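Local coordinates for protein diaminopimelate decarboxylase (Helicobacter pylori, PDB 2QGH) that catalyses the decarboxylation of meso-diaminopimelate to L-lysine, the last step of bacterial lysine synthesis, using pyridoxal-5'-phosphate as cofactor, at residues Gly56-Ile61 / Asp273-Cys278; Asn70-Ser75 / Arg403-Arg408; Ile292-Tyr297 / Gly367-Ile372. One frame throughout, in Å; residues are numbered along the deposited sequence.

Contact 1. Residues Gly56-Ile61 / Asp273-Cys278; sequences GRKSLI and DLTIIC
With chi1 of -55° and chi2 of -53°, Ile-61 curls CD1 back toward Cys-278, whose CB it meets at 3.7 Å. The SG of Cys-278 lies a little farther from the same methyl. Two residues earlier on the same face, Ile-276 places CG1 anti to its backbone N (chi1 166°), which leaves CG2 wedged between N and the carbonyl carbon and pressed on Ser-59 CB at 3.5 Å, a tight carbon pair. Ser-59, Ile-276, Ile-61 and Cys-278 share one face of the sheet, where Phe-47 and Tyr-50 of helix 40-52 pack on Ile-61 and Tyr-261 of helix 258-268 on Cys-278. Strands 59-64 and 275-278 are the first and last of the eight-stranded parallel barrel, and their pairing closes the alpha/beta (TIM-type) barrel that binds the cofactor in this decarboxylase. The seam alternates in the parallel manner: Ile-276 N donates to Lys-58 O (3.0 Å), Leu-60 N to Ile-276 O (2.9 Å), and Cys-278 N to Leu-60 O (3.0 Å). On the other face Leu-60 CB rests on Ile-277 CG1 at 4.1 Å. Just before strand 59-64 begins, the methylenes of Lys-58 cross the side chain of Thr-275 at a slant, CD lying 3.4 Å from OG1, while the amine leads away. Arg-57 brings the edge of its guanidinium to the backbone leading into strand 275-278: NH1 bonds Leu-272 O and adds a weak bond to Leu-274 O at 3.3 Å.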
loop_
_atom_site.group_PDB
_atom_site.type_symbol
_atom_site.label_atom_id
_atom_site.label_comp_id
_atom_site.label_asym_id
_atom_site.label_seq_id
_atom_site.Cartn_x
_atom_site.Cartn_y
_atom_site.Cartn_z
ATOM N N GLY A 56 24.215 -32.028 -4.299
ATOM C CA GLY A 56 24.008 -33.430 -4.623
ATOM C C GLY A 56 22.833 -33.643 -5.561
ATOM O O GLY A 56 22.308 -34.756 -5.673
ATOM N N ARG A 57 22.422 -32.571 -6.235
ATOM C CA ARG A 57 21.306 -32.615 -7.173
ATOM C C ARG A 57 21.274 -31.402 -8.091
ATOM O O ARG A 57 21.896 -30.373 -7.816
ATOM C CB ARG A 57 19.972 -32.675 -6.428
ATOM C CG ARG A 57 19.552 -34.047 -5.967
ATOM C CD ARG A 57 18.089 -34.291 -6.308
ATOM N NE ARG A 57 17.621 -35.584 -5.823
ATOM C CZ ARG A 57 16.459 -36.130 -6.164
ATOM N NH1 ARG A 57 15.650 -35.494 -7.000
ATOM N NH2 ARG A 57 16.106 -37.307 -5.667
ATOM N N LYS A 58 20.540 -31.534 -9.189
ATOM C CA LYS A 58 20.388 -30.436 -10.126
ATOM C C LYS A 58 19.273 -29.570 -9.544
ATOM O O LYS A 58 18.208 -30.065 -9.174
ATOM C CB LYS A 58 20.001 -30.967 -11.511
ATOM C CG LYS A 58 19.942 -29.905 -12.612
ATOM C CD LYS A 58 19.816 -30.550 -13.991
ATOM C CE LYS A 58 19.570 -29.508 -15.079
ATOM N NZ LYS A 58 20.634 -28.454 -15.144
ATOM N N SER A 59 19.527 -28.276 -9.433
ATOM C CA SER A 59 18.521 -27.391 -8.881
ATOM C C SER A 59 18.583 -26.005 -9.504
ATOM O O SER A 59 19.607 -25.605 -10.073
ATOM C CB SER A 59 18.677 -27.300 -7.355
ATOM O OG SER A 59 19.988 -26.913 -6.984
ATOM N N LEU A 60 17.468 -25.284 -9.404
ATOM C CA LEU A 60 17.363 -23.937 -9.943
ATOM C C LEU A 60 16.752 -23.028 -8.893
ATOM O O LEU A 60 15.660 -23.301 -8.388
ATOM C CB LEU A 60 16.485 -23.928 -11.201
ATOM C CG LEU A 60 16.284 -22.560 -11.873
ATOM C CD1 LEU A 60 17.644 -21.962 -12.275
ATOM C CD2 LEU A 60 15.384 -22.723 -13.083
ATOM N N ILE A 61 17.460 -21.952 -8.560
ATOM C CA ILE A 61 16.965 -21.006 -7.571
ATOM C C ILE A 61 16.343 -19.797 -8.269
ATOM O O ILE A 61 17.042 -18.945 -8.807
ATOM C CB ILE A 61 18.091 -20.546 -6.635
ATOM C CG1 ILE A 61 18.758 -21.771 -6.010
ATOM C CG2 ILE A 61 17.529 -19.650 -5.534
ATOM C CD1 ILE A 61 17.764 -22.723 -5.338
ATOM N N ASP A 273 13.858 -38.634 -9.784
ATOM C CA ASP A 273 15.008 -37.943 -10.344
ATOM C C ASP A 273 14.499 -36.703 -11.082
ATOM O O ASP A 273 14.232 -36.730 -12.281
ATOM C CB ASP A 273 15.781 -38.867 -11.288
ATOM C CG ASP A 273 16.966 -38.177 -11.936
ATOM O OD1 ASP A 273 17.324 -37.068 -11.490
ATOM O OD2 ASP A 273 17.545 -38.744 -12.887
ATOM N N LEU A 274 14.361 -35.615 -10.337
ATOM C CA LEU A 274 13.858 -34.356 -10.875
ATOM C C LEU A 274 14.720 -33.188 -10.441
ATOM O O LEU A 274 15.386 -33.252 -9.409
ATOM C CB LEU A 274 12.433 -34.116 -10.386
ATOM C CG LEU A 274 11.381 -35.111 -10.858
ATOM C CD1 LEU A 274 10.061 -34.858 -10.154
ATOM C CD2 LEU A 274 11.224 -34.978 -12.352
ATOM N N THR A 275 14.707 -32.123 -11.236
ATOM C CA THR A 275 15.473 -30.931 -10.906
ATOM C C THR A 275 14.650 -30.158 -9.886
ATOM O O THR A 275 13.504 -29.788 -10.150
ATOM C CB THR A 275 15.707 -30.040 -12.144
ATOM O OG1 THR A 275 16.514 -30.744 -13.097
ATOM C CG2 THR A 275 16.412 -28.735 -11.738
ATOM N N ILE A 276 15.221 -29.924 -8.714
ATOM C CA ILE A 276 14.491 -29.204 -7.696
ATOM C C ILE A 276 14.581 -27.702 -7.944
ATOM O O ILE A 276 15.628 -27.181 -8.328
ATOM C CB ILE A 276 14.993 -29.616 -6.262
ATOM C CG1 ILE A 276 14.496 -28.631 -5.199
ATOM C CG2 ILE A 276 16.505 -29.751 -6.252
ATOM C CD1 ILE A 276 15.290 -27.354 -5.121
ATOM N N ILE A 277 13.454 -27.020 -7.768
ATOM C CA ILE A 277 13.386 -25.577 -7.950
ATOM C C ILE A 277 12.902 -24.924 -6.665
ATOM O O ILE A 277 11.938 -25.384 -6.036
ATOM C CB ILE A 277 12.393 -25.163 -9.071
ATOM C CG1 ILE A 277 12.875 -25.646 -10.441
ATOM C CG2 ILE A 277 12.247 -23.647 -9.087
ATOM C CD1 ILE A 277 11.962 -25.210 -11.591
ATOM N N CYS A 278 13.578 -23.850 -6.278
ATOM C CA CYS A 278 13.195 -23.102 -5.090
ATOM C C CYS A 278 12.921 -21.675 -5.546
ATOM O O CYS A 278 13.619 -21.139 -6.411
ATOM C CB CYS A 278 14.320 -23.106 -4.052
ATOM S SG CYS A 278 14.776 -24.736 -3.400
#

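Contact 2. Residues Asn70-Ser75 / Arg403-Arg408; sequences NLSILS and RVIRKR
Asn-70 and Ile-405 carry the polar link between the start of helix 71-79 and the bulge in strand 402-406. Asn-70 ND2 donates to Ile-405 O at 3.0 Å, nearly straight at the hydrogen (163°). The acceptor lies close to the amide plane of Asn-70, but the donor stands above the carbonyl plane of Ile-405, away from the lone-pair directions. Asn-70 is also the N-cap residue: its OD1 takes weak capping bonds from Ser-72 N at 2.9 Å and Ile-73 N at 3.4 Å. With CG anti to the backbone N (chi1 177°), the Asn-70 side chain reaches across to the strand while OD1 stays over the helix end.

A water forms the second polar link. It accepts from Ser-72 OG at 2.6 Å and donates to Ile-405 O at 2.7 Å, giving that carbonyl two donors.

Van der Waals packing centres on Ile-405. Its CD1 sets a methyl against the amide oxygen of Asn-70, 3.6 Å from OD1, the two side chains crossing at about a right angle, and its CG2 presses on Ser-72 CB at 3.4 Å, a tight pair. The same CG2 sits over one face of the Arg-403 guanidinium, toward its rim, and Phe-40 of helix 40-52 also packs on this isoleucine.

Charged groups lie at the border. Arg-403 makes a salt bridge with Glu-398 and also bonds Gly-421 O of the second subunit, while Glu-418 of that subunit accepts from Leu-71 N.

At the bulge, where Ile-405 and Arg-406 both face Glu-394, one asparagine amide bonds to both elements beside the dimer interface, with its N-H on the strand carbonyl and its oxygen on the helix start; bonds at both ends probably fix its rotation.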
loop_
_atom_site.group_PDB
_atom_site.type_symbol
_atom_site.label_atom_id
_atom_site.label_comp_id
_atom_site.label_asym_id
_atom_site.label_seq_id
_atom_site.Cartn_x
_atom_site.Cartn_y
_atom_site.Cartn_z
ATOM N N ASN A 70 14.202 -4.343 -7.693
ATOM C CA ASN A 70 15.116 -3.301 -8.138
ATOM C C ASN A 70 16.092 -3.855 -9.195
ATOM O O ASN A 70 16.722 -4.903 -9.011
ATOM C CB ASN A 70 15.859 -2.694 -6.942
ATOM C CG ASN A 70 16.888 -1.653 -7.356
ATOM O OD1 ASN A 70 18.021 -1.990 -7.712
ATOM N ND2 ASN A 70 16.496 -0.384 -7.322
ATOM N N LEU A 71 16.168 -3.146 -10.319
ATOM C CA LEU A 71 17.018 -3.512 -11.443
ATOM C C LEU A 71 18.449 -3.872 -11.072
ATOM O O LEU A 71 19.005 -4.828 -11.598
ATOM C CB LEU A 71 17.032 -2.372 -12.462
ATOM C CG LEU A 71 16.120 -2.487 -13.683
ATOM C CD1 LEU A 71 14.801 -3.124 -13.304
ATOM C CD2 LEU A 71 15.913 -1.107 -14.275
ATOM N N SER A 72 19.038 -3.098 -10.168
ATOM C CA SER A 72 20.407 -3.331 -9.742
ATOM C C SER A 72 20.567 -4.636 -8.995
ATOM O O SER A 72 21.503 -5.392 -9.265
ATOM C CB SER A 72 20.905 -2.172 -8.881
ATOM O OG SER A 72 21.154 -1.045 -9.694
ATOM N N ILE A 73 19.666 -4.920 -8.065
ATOM C CA ILE A 73 19.793 -6.168 -7.334
ATOM C C ILE A 73 19.533 -7.365 -8.258
ATOM O O ILE A 73 20.208 -8.390 -8.145
ATOM C CB ILE A 73 18.850 -6.235 -6.111
ATOM C CG1 ILE A 73 17.847 -7.372 -6.300
ATOM C CG2 ILE A 73 18.203 -4.880 -5.880
ATOM C CD1 ILE A 73 17.056 -7.710 -5.085
ATOM N N LEU A 74 18.567 -7.239 -9.168
ATOM C CA LEU A 74 18.274 -8.330 -10.088
ATOM C C LEU A 74 19.506 -8.601 -10.958
ATOM O O LEU A 74 19.792 -9.745 -11.318
ATOM C CB LEU A 74 17.074 -7.989 -10.983
ATOM C CG LEU A 74 15.678 -7.896 -10.344
ATOM C CD1 LEU A 74 14.654 -7.575 -11.412
ATOM C CD2 LEU A 74 15.320 -9.202 -9.673
ATOM N N SER A 75 20.236 -7.541 -11.289
ATOM C CA SER A 75 21.435 -7.674 -12.108
ATOM C C SER A 75 22.518 -8.420 -11.330
ATOM O O SER A 75 23.242 -9.246 -11.881
ATOM C CB SER A 75 21.945 -6.295 -12.515
ATOM O OG SER A 75 23.020 -6.409 -13.427
ATOM N N ARG A 403 26.442 3.673 -4.127
ATOM C CA ARG A 403 25.868 4.193 -5.359
ATOM C C ARG A 403 24.338 4.116 -5.331
ATOM O O ARG A 403 23.756 3.263 -4.658
ATOM C CB ARG A 403 26.416 3.416 -6.557
ATOM C CG ARG A 403 25.888 2.007 -6.674
ATOM C CD ARG A 403 26.831 1.140 -7.476
ATOM N NE ARG A 403 26.261 -0.174 -7.751
ATOM C CZ ARG A 403 25.313 -0.399 -8.655
ATOM N NH1 ARG A 403 24.851 -1.625 -8.838
ATOM N NH2 ARG A 403 24.836 0.604 -9.383
ATOM N N VAL A 404 23.699 5.025 -6.061
ATOM C CA VAL A 404 22.244 5.083 -6.143
ATOM C C VAL A 404 21.711 4.020 -7.094
ATOM O O VAL A 404 22.184 3.902 -8.230
ATOM C CB VAL A 404 21.773 6.498 -6.625
ATOM C CG1 VAL A 404 22.760 7.062 -7.621
ATOM C CG2 VAL A 404 20.391 6.424 -7.257
ATOM N N ILE A 405 20.743 3.232 -6.624
ATOM C CA ILE A 405 20.144 2.202 -7.465
ATOM C C ILE A 405 18.701 2.554 -7.835
ATOM O O ILE A 405 18.058 1.850 -8.603
ATOM C CB ILE A 405 20.244 0.786 -6.825
ATOM C CG1 ILE A 405 19.633 0.760 -5.432
ATOM C CG2 ILE A 405 21.708 0.360 -6.772
ATOM C CD1 ILE A 405 19.600 -0.641 -4.830
ATOM N N ARG A 406 18.202 3.652 -7.276
ATOM C CA ARG A 406 16.877 4.185 -7.614
ATOM C C ARG A 406 16.833 5.644 -7.184
ATOM O O ARG A 406 16.871 5.960 -5.997
ATOM C CB ARG A 406 15.718 3.443 -6.944
ATOM C CG ARG A 406 14.373 3.960 -7.465
ATOM C CD ARG A 406 13.158 3.277 -6.848
ATOM N NE ARG A 406 12.919 3.709 -5.472
ATOM C CZ ARG A 406 11.877 3.323 -4.738
ATOM N NH1 ARG A 406 10.970 2.491 -5.248
ATOM N NH2 ARG A 406 11.737 3.767 -3.492
ATOM N N LYS A 407 16.760 6.538 -8.151
ATOM C CA LYS A 407 16.723 7.947 -7.821
ATOM C C LYS A 407 15.424 8.268 -7.096
ATOM O O LYS A 407 14.400 7.636 -7.337
ATOM C CB LYS A 407 16.840 8.787 -9.092
ATOM C CG LYS A 407 16.910 10.289 -8.838
ATOM C CD LYS A 407 18.211 10.679 -8.126
ATOM C CE LYS A 407 18.247 10.339 -6.624
ATOM N NZ LYS A 407 17.383 11.194 -5.758
ATOM N N ARG A 408 15.467 9.239 -6.190
ATOM C CA ARG A 408 14.258 9.619 -5.474
ATOM C C ARG A 408 13.301 10.295 -6.447
ATOM O O ARG A 408 13.719 10.951 -7.398
ATOM C CB ARG A 408 14.568 10.576 -4.332
ATOM C CG ARG A 408 13.377 10.780 -3.401
ATOM C CD ARG A 408 13.601 11.939 -2.457
ATOM N NE ARG A 408 14.873 11.814 -1.756
ATOM C CZ ARG A 408 15.147 10.912 -0.812
ATOM N NH1 ARG A 408 14.235 10.021 -0.421
ATOM N NH2 ARG A 408 16.358 10.904 -0.263
HETATM O O HOH W 1 19.024 0.268 -10.551
#

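Contact 3. Residues Ile292-Tyr297 / Gly367-Ile372; sequences ITQVLY and GDKIAI
Strands 289-299 and 369-372 are antiparallel neighbours in the mixed beta-sheet of the second domain, and Thr-293 and Ile-370 form their hydrogen-bonded pair. Thr-293 N reaches Ile-370 O at 3.0 Å and Ile-370 N returns to Thr-293 O at 3.1 Å, both bonds almost straight (170° and 169°). The two side chains lie side by side, pointing the same way. Chi1 of 176° sets Thr-293 OG1 anti to the backbone N, where it bonds Asp-310, and leaves CG2 to pack on Ile-370 CG1 at 3.6 Å. Val-309 of strand 306-309 touches both residues.

Non-hydrogen-bonded pairs flank this one, with their side chains on the reverse face. At Ile-292 and Ala-371 the backbones come close, and Ile-292 turns CD1 onto Ala-371 CB at 3.3 Å, a tight methyl contact. At Gln-294 and Lys-369 the two side chains cross at a slant: the glutamine is extended, the lysine bends at chi2 and chi4, and Lys-369 CE lies 3.6 Å from Gln-294 NE2. That amide N donates to Thr-33, while the lysine makes a cation-pi contact with Phe-28.

This sheet belongs to the beta-rich domain that accompanies the barrel in the alanine racemase-like, fold III decarboxylases. Strand 289-299 also pairs with strands 35-39 and 306-309, and strand 369-372 with 328-330.

Two further backbone bonds lie beyond the last bridge, toward Gly-367. Val-295 N donates to Asp-368 O at 2.8 Å, Gly-367 N to Val-295 O at 2.9 Å, and Gln-294 OE1 rests against Gly-367 CA at 3.2 Å. Gly-367 has a positive phi where the chain enters the strand, and Asp-368 OD2 reaches back to accept from Glu-365 N.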
loop_
_atom_site.group_PDB
_atom_site.type_symbol
_atom_site.label_atom_id
_atom_site.label_comp_id
_atom_site.label_asym_id
_atom_site.label_seq_id
_atom_site.Cartn_x
_atom_site.Cartn_y
_atom_site.Cartn_z
ATOM N N ILE A 292 16.648 3.849 6.438
ATOM C CA ILE A 292 17.286 4.908 7.203
ATOM C C ILE A 292 16.372 6.123 7.159
ATOM O O ILE A 292 16.053 6.643 6.086
ATOM C CB ILE A 292 18.664 5.293 6.596
ATOM C CG1 ILE A 292 19.485 4.030 6.296
ATOM C CG2 ILE A 292 19.411 6.215 7.552
ATOM C CD1 ILE A 292 19.670 3.111 7.477
ATOM N N THR A 293 15.967 6.573 8.337
ATOM C CA THR A 293 15.067 7.698 8.470
ATOM C C THR A 293 15.549 8.607 9.600
ATOM O O THR A 293 16.113 8.140 10.596
ATOM C CB THR A 293 13.657 7.193 8.779
ATOM O OG1 THR A 293 12.784 8.298 9.011
ATOM C CG2 THR A 293 13.683 6.298 9.995
ATOM N N GLN A 294 15.312 9.904 9.438
ATOM C CA GLN A 294 15.733 10.901 10.418
ATOM C C GLN A 294 14.625 11.272 11.394
ATOM O O GLN A 294 13.446 11.215 11.056
ATOM C CB GLN A 294 16.217 12.155 9.679
ATOM C CG GLN A 294 16.445 13.360 10.562
ATOM C CD GLN A 294 16.950 14.560 9.786
ATOM O OE1 GLN A 294 17.058 15.656 10.328
ATOM N NE2 GLN A 294 17.267 14.358 8.513
ATOM N N VAL A 295 15.010 11.653 12.607
ATOM C CA VAL A 295 14.037 12.046 13.625
ATOM C C VAL A 295 13.641 13.505 13.415
ATOM O O VAL A 295 14.500 14.364 13.280
ATOM C CB VAL A 295 14.622 11.915 15.043
ATOM C CG1 VAL A 295 13.589 12.362 16.078
ATOM C CG2 VAL A 295 15.053 10.486 15.295
ATOM N N LEU A 296 12.343 13.785 13.391
ATOM C CA LEU A 296 11.888 15.160 13.206
ATOM C C LEU A 296 11.516 15.808 14.533
ATOM O O LEU A 296 11.981 16.904 14.843
ATOM C CB LEU A 296 10.695 15.202 12.251
ATOM C CG LEU A 296 10.971 14.638 10.853
ATOM C CD1 LEU A 296 9.689 14.661 10.036
ATOM C CD2 LEU A 296 12.080 15.449 10.167
ATOM N N TYR A 297 10.683 15.123 15.313
ATOM C CA TYR A 297 10.247 15.629 16.617
ATOM C C TYR A 297 10.096 14.496 17.635
ATOM O O TYR A 297 10.038 13.323 17.271
ATOM C CB TYR A 297 8.880 16.328 16.504
ATOM C CG TYR A 297 8.744 17.303 15.360
ATOM C CD1 TYR A 297 7.988 16.983 14.228
ATOM C CD2 TYR A 297 9.394 18.536 15.395
ATOM C CE1 TYR A 297 7.887 17.867 13.160
ATOM C CE2 TYR A 297 9.303 19.421 14.338
ATOM C CZ TYR A 297 8.553 19.085 13.222
ATOM O OH TYR A 297 8.497 19.973 12.174
ATOM N N GLY A 367 17.097 15.355 13.984
ATOM C CA GLY A 367 18.305 15.133 13.221
ATOM C C GLY A 367 18.931 13.773 13.459
ATOM O O GLY A 367 19.679 13.288 12.612
ATOM N N ASP A 368 18.645 13.149 14.598
ATOM C CA ASP A 368 19.223 11.836 14.871
ATOM C C ASP A 368 18.730 10.830 13.837
ATOM O O ASP A 368 17.582 10.890 13.390
ATOM C CB ASP A 368 18.867 11.346 16.282
ATOM C CG ASP A 368 19.659 12.053 17.370
ATOM O OD1 ASP A 368 20.845 12.369 17.141
ATOM O OD2 ASP A 368 19.097 12.276 18.464
ATOM N N LYS A 369 19.605 9.905 13.463
ATOM C CA LYS A 369 19.267 8.899 12.471
ATOM C C LYS A 369 19.063 7.505 13.065
ATOM O O LYS A 369 19.768 7.097 13.989
ATOM C CB LYS A 369 20.368 8.846 11.415
ATOM C CG LYS A 369 20.732 10.211 10.849
ATOM C CD LYS A 369 19.560 10.853 10.119
ATOM C CE LYS A 369 19.909 12.257 9.661
ATOM N NZ LYS A 369 21.052 12.279 8.709
ATOM N N ILE A 370 18.079 6.786 12.534
ATOM C CA ILE A 370 17.799 5.429 12.974
ATOM C C ILE A 370 17.561 4.572 11.734
ATOM O O ILE A 370 17.263 5.087 10.658
ATOM C CB ILE A 370 16.542 5.352 13.881
ATOM C CG1 ILE A 370 15.273 5.358 13.030
ATOM C CG2 ILE A 370 16.529 6.522 14.851
ATOM C CD1 ILE A 370 14.018 5.152 13.826
ATOM N N ALA A 371 17.708 3.265 11.885
ATOM C CA ALA A 371 17.487 2.356 10.774
ATOM C C ALA A 371 16.488 1.288 11.178
ATOM O O ALA A 371 16.595 0.708 12.252
ATOM C CB ALA A 371 18.797 1.712 10.350
ATOM N N ILE A 372 15.492 1.062 10.325
ATOM C CA ILE A 372 14.490 0.032 10.562
ATOM C C ILE A 372 15.083 -1.152 9.831
ATOM O O ILE A 372 15.331 -1.077 8.629
ATOM C CB ILE A 372 13.136 0.402 9.941
ATOM C CG1 ILE A 372 12.607 1.686 10.594
ATOM C CG2 ILE A 372 12.150 -0.735 10.127
ATOM C CD1 ILE A 372 11.269 2.161 10.037
#

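Overall arrangement
Contacts 1 and 3 are both strand pairings, but in different domains and on opposite sides of the chain's centre, about 43 Å apart between centres. Contact 1 is parallel and partly buried, with exposed charged residues where its strands begin; contact 3 is antiparallel and buried. Contact 2 is smaller and also buried; it replaces a backbone ladder with an asparagine amide, a water and one isoleucine. It joins the two domains: helix 71-79 follows strand 59-64 of contact 1, while strand 402-406 belongs to the same mixed sheet as contact 3. Contacts 2 and 3 also touch the second subunit, whereas contact 1 does not.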